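PDB 3V7D: cell division control protein 4 from Saccharomyces cerevisiae, which serves as the substrate-recognition subunit of an SCF E3 ubiquitin ligase, binding phosphorylated targets such as the CDK inhibitor SIC1 for ubiquitination and degradation. Local coordinates for residues B[117-126]-B[137-147]; B[441-449]-B[456-464]. The protein carries 1 engineered substitution. All blocks are in the same frame, centred on the assembly; numbering follows the deposited sequence.

Contact 1: B[117-126]-B[137-147]; sequences LRGHMTSVIT and TGADDKMIRVY
His120 reaches across to Asp141 and Thr137, and so ties the loop of residues 119-124 of the first WD repeat to a turn through Asp141 and to the strand before it through Thr137. Hydrogen bonds grip both ring nitrogens. His120 ND1 donates to Asp141 OD1 (2.9 Å) on the syn side of the carboxylate, with ring and carboxylate planes 60° apart, while His120 NE2 pairs with Thr137 OG1 (2.9 Å) at the other end of the ring. In Asp141 a chi1 of 68°, CG between backbone N and carbonyl carbon, brings the carboxylate near the backbone N of Met143 as well as to His120. OD1 takes that N-H, closing an Asx turn, from the face opposite His120 ND1; OD2 receives Met121 N (3.1 Å) from above the carboxylate plane. Farther along, Tyr147 OH donates to Arg118 O (2.7 Å) in the carbonyl plane and accepts from Arg145 NE, the hydroxyl lying in the plane of the guanidinium at its edge; Arg145 NH1 turns instead to Gln157. A backbone bond from Thr126 N to Gly138 O joins the hairpin strands.

CH-pi contacts sandwich the imidazole. Arg145 CD sits over the ring centre of His120, 3.8 Å from its centroid, and Ala139 CB covers the other face nearer the rim. Apolar packing is lighter: Leu117 CD1 touches Tyr147 CD2 (3.8 Å), and Met121 CE meets Met143 CG.

Replacing Asp141 by alanine removes the carboxylate shared by His120 ND1 and the backbone N atoms of Met121 and Met143, and would probably leave the imidazole less firmly set. The chemistry is that of the His-Asp hydrogen-bond network of WD40 blades: polar groups at the ring edge and carbon on its faces fix the imidazole's rotation.

Contact 2: B[441-449]-B[456-464]; sequences FKGKTLVAA and SFLEILDFS
Strands 445-449 and 456-462 run antiparallel, 4.7 Å apart at closest approach and at 170°, as a ladder pairing Thr445 with Asp462 through to Ala449 with Leu458. Leu446 and Leu461 exchange two backbone hydrogen bonds, as do Ala448 and Glu459, and Phe463 N extends the ladder past the strand end to Lys444 O (2.7 Å). Lys444 belongs to the type II' turn of residues 442-445, which leads in from the preceding strand.

Leu446, Leu461 and Phe463 carry the packing on one face. Leu446 CD2 lies alongside Leu461 CD1 (3.5 Å) and abuts the edge of the Phe463 ring at CE1 (3.8 Å); Trp105 stacks on that ring. The buried carboxylate of Glu459 turns to Thr116 and Arg114. On the other face Val447 CG1 meets Ile460 CG1 (4.1 Å), the two side chains pointing the same way, and Thr445 CG2 approaches Ile460 CG2.

A polar cluster lies at the end of the construct. Lys444, bent at chi3 (-93°), brings NZ to Ser464 OG (2.8 Å), with only a long salt bridge to Asp462 OD1 (3.9 Å). That oxygen accepts both OG and N of Ser464 from the same face of its carboxylate, the latter bond making an Asx turn.

Regular backbone bonding and aliphatic packing thus build the central hairpin of a propeller blade, flanked by strands 435-442 and 113-118, and the lysine-serine-aspartate cluster gathers round the construct's last residue.

How the contacts relate
Both contacts belong to the WD40 propeller but to adjoining blades: 441-449 with 456-464 is a largely buried hairpin, whereas 117-126 with 137-147 is only partly buried and links the exit of strand 113-118 to the next blade. The propeller closes here, its first strand, 113-118, completing the sheet of its last three. Ser456 joins the contacts directly, its OG probably hydrogen-bonded to His120 N (2.7 Å) and to Thr122 O, while Leu458 CD2 packs on Tyr147 CG (3.4 Å). Contact 1 relies on side-chain polar bonds to shape a loop; contact 2 relies on backbone pairing and aliphatic cover, the polar side-chain bonds across its own segments gathering at the Lys444 end.

Contact 1: B[117-126]-B[137-147]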
loop_
_atom_site.group_PDB
_atom_site.type_symbol
_atom_site.label_atom_id
_atom_site.label_comp_id
_atom_site.label_asym_id
_atom_site.label_seq_id
_atom_site.Cartn_x
_atom_site.Cartn_y
_atom_site.Cartn_z
ATOM N N LEU B 117 -14.724 8.447 22.600
ATOM C CA LEU B 117 -13.974 8.962 23.740
ATOM C C LEU B 117 -13.955 10.486 23.766
ATOM O O LEU B 117 -13.999 11.136 22.718
ATOM C CB LEU B 117 -12.539 8.427 23.710
ATOM C CG LEU B 117 -12.371 6.906 23.749
ATOM C CD1 LEU B 117 -10.922 6.526 23.497
ATOM C CD2 LEU B 117 -12.846 6.348 25.085
ATOM N N ARG B 118 -13.890 11.045 24.971
ATOM C CA ARG B 118 -13.804 12.488 25.160
ATOM C C ARG B 118 -12.660 13.076 24.345
ATOM O O ARG B 118 -11.565 12.513 24.308
ATOM C CB ARG B 118 -13.597 12.821 26.641
ATOM C CG ARG B 118 -13.318 14.304 26.910
ATOM C CD ARG B 118 -13.074 14.581 28.391
ATOM N NE ARG B 118 -14.183 14.126 29.224
ATOM C CZ ARG B 118 -15.247 14.864 29.525
ATOM N NH1 ARG B 118 -15.352 16.104 29.061
ATOM N NH2 ARG B 118 -16.208 14.362 30.290
ATOM N N GLY B 119 -12.923 14.204 23.692
ATOM C CA GLY B 119 -11.909 14.895 22.913
ATOM C C GLY B 119 -11.274 16.034 23.689
ATOM O O GLY B 119 -10.957 15.884 24.867
ATOM N N HIS B 120 -11.092 17.176 23.028
ATOM C CA HIS B 120 -10.477 18.345 23.656
ATOM C C HIS B 120 -11.515 19.290 24.262
ATOM O O HIS B 120 -12.721 19.096 24.096
ATOM C CB HIS B 120 -9.617 19.107 22.641
ATOM C CG HIS B 120 -8.360 18.392 22.259
ATOM N ND1 HIS B 120 -7.106 18.865 22.585
ATOM C CD2 HIS B 120 -8.161 17.229 21.593
ATOM C CE1 HIS B 120 -6.191 18.032 22.125
ATOM N NE2 HIS B 120 -6.804 17.031 21.520
ATOM N N MET B 121 -11.038 20.316 24.959
ATOM C CA MET B 121 -11.922 21.320 25.541
ATOM C C MET B 121 -12.573 22.198 24.475
ATOM O O MET B 121 -13.624 22.793 24.709
ATOM C CB MET B 121 -11.174 22.175 26.567
ATOM C CG MET B 121 -11.056 21.513 27.934
ATOM S SD MET B 121 -10.037 22.444 29.091
ATOM C CE MET B 121 -8.394 21.981 28.551
ATOM N N THR B 122 -11.945 22.280 23.306
ATOM C CA THR B 122 -12.549 22.970 22.171
ATOM C C THR B 122 -13.149 21.941 21.219
ATOM O O THR B 122 -12.740 20.780 21.214
ATOM C CB THR B 122 -11.532 23.850 21.417
ATOM O OG1 THR B 122 -10.426 23.049 20.984
ATOM C CG2 THR B 122 -11.021 24.963 22.320
ATOM N N SER B 123 -14.118 22.366 20.416
ATOM C CA SER B 123 -14.836 21.442 19.544
ATOM C C SER B 123 -14.068 21.141 18.257
ATOM O O SER B 123 -14.377 20.181 17.554
ATOM C CB SER B 123 -16.231 21.979 19.219
ATOM O OG SER B 123 -16.152 23.197 18.504
ATOM N N VAL B 124 -13.063 21.956 17.959
ATOM C CA VAL B 124 -12.270 21.769 16.751
ATOM C C VAL B 124 -10.924 21.117 17.056
ATOM O O VAL B 124 -10.162 21.603 17.888
ATOM C CB VAL B 124 -12.015 23.108 16.026
ATOM C CG1 VAL B 124 -11.201 22.878 14.764
ATOM C CG2 VAL B 124 -13.331 23.797 15.697
ATOM N N ILE B 125 -10.642 20.013 16.377
ATOM C CA ILE B 125 -9.349 19.350 16.484
ATOM C C ILE B 125 -8.516 19.742 15.271
ATOM O O ILE B 125 -8.994 19.670 14.141
ATOM C CB ILE B 125 -9.511 17.820 16.523
ATOM C CG1 ILE B 125 -10.479 17.414 17.635
ATOM C CG2 ILE B 125 -8.165 17.135 16.687
ATOM C CD1 ILE B 125 -10.134 17.991 18.980
ATOM N N THR B 126 -7.273 20.154 15.500
ATOM C CA THR B 126 -6.465 20.738 14.430
ATOM C C THR B 126 -5.506 19.752 13.779
ATOM O O THR B 126 -5.090 19.945 12.641
ATOM C CB THR B 126 -5.645 21.934 14.939
ATOM O OG1 THR B 126 -4.725 21.486 15.944
ATOM C CG2 THR B 126 -6.565 22.994 15.525
ATOM N N THR B 137 -3.735 13.707 19.324
ATOM C CA THR B 137 -4.485 14.836 18.788
ATOM C C THR B 137 -4.060 16.158 19.410
ATOM O O THR B 137 -3.676 16.215 20.579
ATOM C CB THR B 137 -5.999 14.672 19.023
ATOM O OG1 THR B 137 -6.232 14.385 20.407
ATOM C CG2 THR B 137 -6.565 13.542 18.167
ATOM N N GLY B 138 -4.147 17.221 18.619
ATOM C CA GLY B 138 -3.894 18.564 19.106
ATOM C C GLY B 138 -5.080 19.468 18.820
ATOM O O GLY B 138 -5.826 19.245 17.863
ATOM N N ALA B 139 -5.267 20.484 19.655
ATOM C CA ALA B 139 -6.333 21.453 19.424
ATOM C C ALA B 139 -5.943 22.862 19.858
ATOM O O ALA B 139 -4.829 23.101 20.331
ATOM C CB ALA B 139 -7.610 21.014 20.119
ATOM N N ASP B 140 -6.874 23.795 19.695
ATOM C CA ASP B 140 -6.621 25.178 20.056
ATOM C C ASP B 140 -6.783 25.392 21.556
ATOM O O ASP B 140 -6.688 26.518 22.042
ATOM C CB ASP B 140 -7.536 26.122 19.278
ATOM C CG ASP B 140 -6.850 27.426 18.922
ATOM O OD1 ASP B 140 -5.710 27.375 18.411
ATOM O OD2 ASP B 140 -7.440 28.500 19.166
ATOM N N ASP B 141 -7.021 24.305 22.285
ATOM C CA ASP B 141 -7.096 24.356 23.742
ATOM C C ASP B 141 -5.709 24.206 24.362
ATOM O O ASP B 141 -5.582 23.963 25.560
ATOM C CB ASP B 141 -8.050 23.278 24.281
ATOM C CG ASP B 141 -7.523 21.860 24.075
ATOM O OD1 ASP B 141 -6.635 21.656 23.221
ATOM O OD2 ASP B 141 -8.008 20.941 24.767
ATOM N N LYS B 142 -4.681 24.332 23.523
ATOM C CA LYS B 142 -3.277 24.274 23.941
ATOM C C LYS B 142 -2.830 22.885 24.409
ATOM O O LYS B 142 -1.704 22.721 24.885
ATOM C CB LYS B 142 -2.975 25.323 25.024
ATOM C CG LYS B 142 -3.412 26.743 24.681
ATOM C CD LYS B 142 -3.187 27.696 25.860
ATOM C CE LYS B 142 -3.719 29.086 25.553
ATOM N NZ LYS B 142 -3.520 30.037 26.687
ATOM N N MET B 143 -3.697 21.889 24.251
ATOM C CA MET B 143 -3.423 20.544 24.751
ATOM C C MET B 143 -3.103 19.520 23.664
ATOM O O MET B 143 -3.548 19.631 22.523
ATOM C CB MET B 143 -4.607 20.033 25.575
ATOM C CG MET B 143 -4.957 20.910 26.761
ATOM S SD MET B 143 -3.526 21.195 27.813
ATOM C CE MET B 143 -4.290 22.017 29.211
ATOM N N ILE B 144 -2.329 18.511 24.047
ATOM C CA ILE B 144 -2.087 17.348 23.210
ATOM C C ILE B 144 -2.606 16.126 23.955
ATOM O O ILE B 144 -2.228 15.888 25.102
ATOM C CB ILE B 144 -0.588 17.154 22.929
ATOM C CG1 ILE B 144 -0.030 18.349 22.157
ATOM C CG2 ILE B 144 -0.356 15.868 22.156
ATOM C CD1 ILE B 144 1.449 18.238 21.844
ATOM N N ARG B 145 -3.481 15.358 23.317
ATOM C CA ARG B 145 -4.033 14.176 23.964
ATOM C C ARG B 145 -3.541 12.902 23.298
ATOM O O ARG B 145 -3.465 12.817 22.073
ATOM C CB ARG B 145 -5.563 14.230 24.002
ATOM C CG ARG B 145 -6.108 15.355 24.881
ATOM C CD ARG B 145 -7.629 15.425 24.859
ATOM N NE ARG B 145 -8.260 14.340 25.610
ATOM C CZ ARG B 145 -8.477 14.366 26.922
ATOM N NH1 ARG B 145 -8.105 15.415 27.637
ATOM N NH2 ARG B 145 -9.062 13.340 27.525
ATOM N N VAL B 146 -3.202 11.917 24.122
ATOM C CA VAL B 146 -2.663 10.655 23.647
ATOM C C VAL B 146 -3.603 9.515 24.013
ATOM O O VAL B 146 -4.043 9.399 25.163
ATOM C CB VAL B 146 -1.275 10.375 24.259
ATOM C CG1 VAL B 146 -0.689 9.093 23.688
ATOM C CG2 VAL B 146 -0.336 11.552 24.016
ATOM N N TYR B 147 -3.903 8.671 23.030
ATOM C CA TYR B 147 -4.812 7.553 23.234
ATOM C C TYR B 147 -4.153 6.228 22.852
ATOM O O TYR B 147 -3.280 6.175 21.982
ATOM C CB TYR B 147 -6.082 7.728 22.395
ATOM C CG TYR B 147 -6.862 9.007 22.628
ATOM C CD1 TYR B 147 -6.439 10.217 22.084
ATOM C CD2 TYR B 147 -8.050 8.994 23.351
ATOM C CE1 TYR B 147 -7.161 11.380 22.279
ATOM C CE2 TYR B 147 -8.782 10.156 23.552
ATOM C CZ TYR B 147 -8.333 11.344 23.013
ATOM O OH TYR B 147 -9.058 12.499 23.209
#

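Contact 2: B[441-449]-B[456-464]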
loop_
_atom_site.group_PDB
_atom_site.type_symbol
_atom_site.label_atom_id
_atom_site.label_comp_id
_atom_site.label_asym_id
_atom_site.label_seq_id
_atom_site.Cartn_x
_atom_site.Cartn_y
_atom_site.Cartn_z
ATOM N N PHE B 441 -6.497 5.736 9.066
ATOM C CA PHE B 441 -6.694 4.314 9.314
ATOM C C PHE B 441 -5.485 3.479 8.928
ATOM O O PHE B 441 -4.698 3.861 8.065
ATOM C CB PHE B 441 -7.967 3.791 8.625
ATOM C CG PHE B 441 -7.891 3.766 7.121
ATOM C CD1 PHE B 441 -7.325 2.684 6.455
ATOM C CD2 PHE B 441 -8.405 4.810 6.372
ATOM C CE1 PHE B 441 -7.259 2.655 5.072
ATOM C CE2 PHE B 441 -8.346 4.789 4.986
ATOM C CZ PHE B 441 -7.770 3.711 4.336
ATOM N N LYS B 442 -5.350 2.335 9.590
ATOM C CA LYS B 442 -4.346 1.349 9.232
ATOM C C LYS B 442 -4.868 -0.021 9.624
ATOM O O LYS B 442 -5.215 -0.254 10.785
ATOM C CB LYS B 442 -3.010 1.630 9.928
ATOM C CG LYS B 442 -1.845 0.850 9.326
ATOM C CD LYS B 442 -0.513 1.150 10.009
ATOM C CE LYS B 442 -0.405 0.483 11.376
ATOM N NZ LYS B 442 0.995 0.494 11.902
ATOM N N GLY B 443 -4.941 -0.919 8.648
ATOM C CA GLY B 443 -5.426 -2.264 8.889
ATOM C C GLY B 443 -6.839 -2.308 9.447
ATOM O O GLY B 443 -7.787 -1.841 8.817
ATOM N N LYS B 444 -6.971 -2.865 10.645
ATOM C CA LYS B 444 -8.276 -3.109 11.246
ATOM C C LYS B 444 -8.829 -1.890 11.979
ATOM O O LYS B 444 -9.972 -1.903 12.437
ATOM C CB LYS B 444 -8.177 -4.272 12.232
ATOM C CG LYS B 444 -7.111 -4.065 13.302
ATOM C CD LYS B 444 -7.041 -5.226 14.281
ATOM C CE LYS B 444 -7.921 -4.973 15.494
ATOM N NZ LYS B 444 -8.167 -6.221 16.255
ATOM N N THR B 445 -8.016 -0.845 12.097
ATOM C CA THR B 445 -8.370 0.286 12.944
ATOM C C THR B 445 -8.546 1.574 12.157
ATOM O O THR B 445 -7.662 1.984 11.401
ATOM C CB THR B 445 -7.319 0.515 14.045
ATOM O OG1 THR B 445 -7.119 -0.701 14.778
ATOM C CG2 THR B 445 -7.775 1.616 14.998
ATOM N N LEU B 446 -9.697 2.206 12.351
ATOM C CA LEU B 446 -10.002 3.495 11.745
ATOM C C LEU B 446 -10.275 4.501 12.864
ATOM O O LEU B 446 -11.084 4.241 13.757
ATOM C CB LEU B 446 -11.214 3.350 10.818
ATOM C CG LEU B 446 -12.029 4.571 10.373
ATOM C CD1 LEU B 446 -11.196 5.524 9.560
ATOM C CD2 LEU B 446 -13.247 4.131 9.564
ATOM N N VAL B 447 -9.581 5.635 12.843
ATOM C CA VAL B 447 -9.806 6.658 13.863
ATOM C C VAL B 447 -10.234 7.991 13.260
ATOM O O VAL B 447 -9.779 8.372 12.179
ATOM C CB VAL B 447 -8.579 6.868 14.787
ATOM C CG1 VAL B 447 -8.200 5.563 15.475
ATOM C CG2 VAL B 447 -7.392 7.443 14.014
ATOM N N ALA B 448 -11.111 8.698 13.966
ATOM C CA ALA B 448 -11.570 10.007 13.511
ATOM C C ALA B 448 -11.814 10.979 14.659
ATOM O O ALA B 448 -12.484 10.653 15.643
ATOM C CB ALA B 448 -12.821 9.873 12.650
ATOM N N ALA B 449 -11.251 12.175 14.519
ATOM C CA ALA B 449 -11.523 13.279 15.428
ATOM C C ALA B 449 -12.734 14.022 14.887
ATOM O O ALA B 449 -12.710 14.530 13.764
ATOM C CB ALA B 449 -10.328 14.202 15.501
ATOM N N SER B 456 -15.843 18.123 20.947
ATOM C CA SER B 456 -14.988 17.239 20.163
ATOM C C SER B 456 -14.921 15.854 20.789
ATOM O O SER B 456 -14.921 15.707 22.011
ATOM C CB SER B 456 -13.582 17.822 20.005
ATOM O OG SER B 456 -12.922 17.941 21.252
ATOM N N PHE B 457 -14.879 14.840 19.938
ATOM C CA PHE B 457 -14.757 13.467 20.390
ATOM C C PHE B 457 -13.751 12.746 19.511
ATOM O O PHE B 457 -13.506 13.153 18.375
ATOM C CB PHE B 457 -16.114 12.755 20.320
ATOM C CG PHE B 457 -17.150 13.325 21.252
ATOM C CD1 PHE B 457 -17.233 12.896 22.567
ATOM C CD2 PHE B 457 -18.040 14.292 20.814
ATOM C CE1 PHE B 457 -18.187 13.425 23.433
ATOM C CE2 PHE B 457 -18.997 14.820 21.668
ATOM C CZ PHE B 457 -19.072 14.384 22.983
ATOM N N LEU B 458 -13.154 11.688 20.048
ATOM C CA LEU B 458 -12.359 10.782 19.235
ATOM C C LEU B 458 -13.163 9.519 18.992
ATOM O O LEU B 458 -13.631 8.873 19.934
ATOM C CB LEU B 458 -11.027 10.432 19.905
ATOM C CG LEU B 458 -10.153 9.455 19.103
ATOM C CD1 LEU B 458 -9.680 10.090 17.804
ATOM C CD2 LEU B 458 -8.969 8.967 19.914
ATOM N N GLU B 459 -13.330 9.177 17.721
ATOM C CA GLU B 459 -14.033 7.962 17.350
ATOM C C GLU B 459 -13.032 6.894 16.927
ATOM O O GLU B 459 -12.101 7.170 16.166
ATOM C CB GLU B 459 -15.018 8.248 16.213
ATOM C CG GLU B 459 -16.051 9.321 16.544
ATOM C CD GLU B 459 -17.190 8.803 17.411
ATOM O OE1 GLU B 459 -18.132 9.576 17.681
ATOM O OE2 GLU B 459 -17.151 7.621 17.816
ATOM N N ILE B 460 -13.215 5.680 17.435
ATOM C CA ILE B 460 -12.378 4.555 17.040
ATOM C C ILE B 460 -13.233 3.406 16.511
ATOM O O ILE B 460 -14.085 2.871 17.222
ATOM C CB ILE B 460 -11.505 4.054 18.203
ATOM C CG1 ILE B 460 -10.657 5.195 18.769
ATOM C CG2 ILE B 460 -10.614 2.915 17.742
ATOM C CD1 ILE B 460 -9.860 4.804 20.007
ATOM N N LEU B 461 -12.995 3.036 15.257
ATOM C CA LEU B 461 -13.740 1.964 14.607
ATOM C C LEU B 461 -12.866 0.732 14.381
ATOM O O LEU B 461 -11.749 0.826 13.869
ATOM C CB LEU B 461 -14.333 2.458 13.287
ATOM C CG LEU B 461 -15.243 3.674 13.473
ATOM C CD1 LEU B 461 -15.629 4.286 12.142
ATOM C CD2 LEU B 461 -16.480 3.280 14.262
ATOM N N ASP B 462 -13.396 -0.423 14.764
ATOM C CA ASP B 462 -12.645 -1.674 14.767
ATOM C C ASP B 462 -13.213 -2.624 13.709
ATOM O O ASP B 462 -14.352 -3.064 13.826
ATOM C CB ASP B 462 -12.752 -2.303 16.161
ATOM C CG ASP B 462 -11.849 -3.516 16.344
ATOM O OD1 ASP B 462 -11.290 -4.029 15.351
ATOM O OD2 ASP B 462 -11.712 -3.966 17.505
ATOM N N PHE B 463 -12.420 -2.941 12.685
ATOM C CA PHE B 463 -12.876 -3.804 11.588
ATOM C C PHE B 463 -12.376 -5.254 11.692
ATOM O O PHE B 463 -12.439 -6.019 10.723
ATOM C CB PHE B 463 -12.499 -3.214 10.222
ATOM C CG PHE B 463 -13.332 -2.025 9.814
ATOM C CD1 PHE B 463 -13.012 -0.748 10.255
ATOM C CD2 PHE B 463 -14.430 -2.182 8.984
ATOM C CE1 PHE B 463 -13.773 0.350 9.877
ATOM C CE2 PHE B 463 -15.198 -1.086 8.601
ATOM C CZ PHE B 463 -14.867 0.180 9.047
ATOM N N SER B 464 -11.883 -5.637 12.863
ATOM C CA SER B 464 -11.566 -7.045 13.102
ATOM C C SER B 464 -12.778 -7.792 13.663
ATOM O O SER B 464 -13.814 -7.183 13.904
ATOM C CB SER B 464 -10.387 -7.185 14.062
ATOM O OG SER B 464 -10.755 -6.848 15.389
ATOM O OXT SER B 464 -12.774 -9.002 13.906
#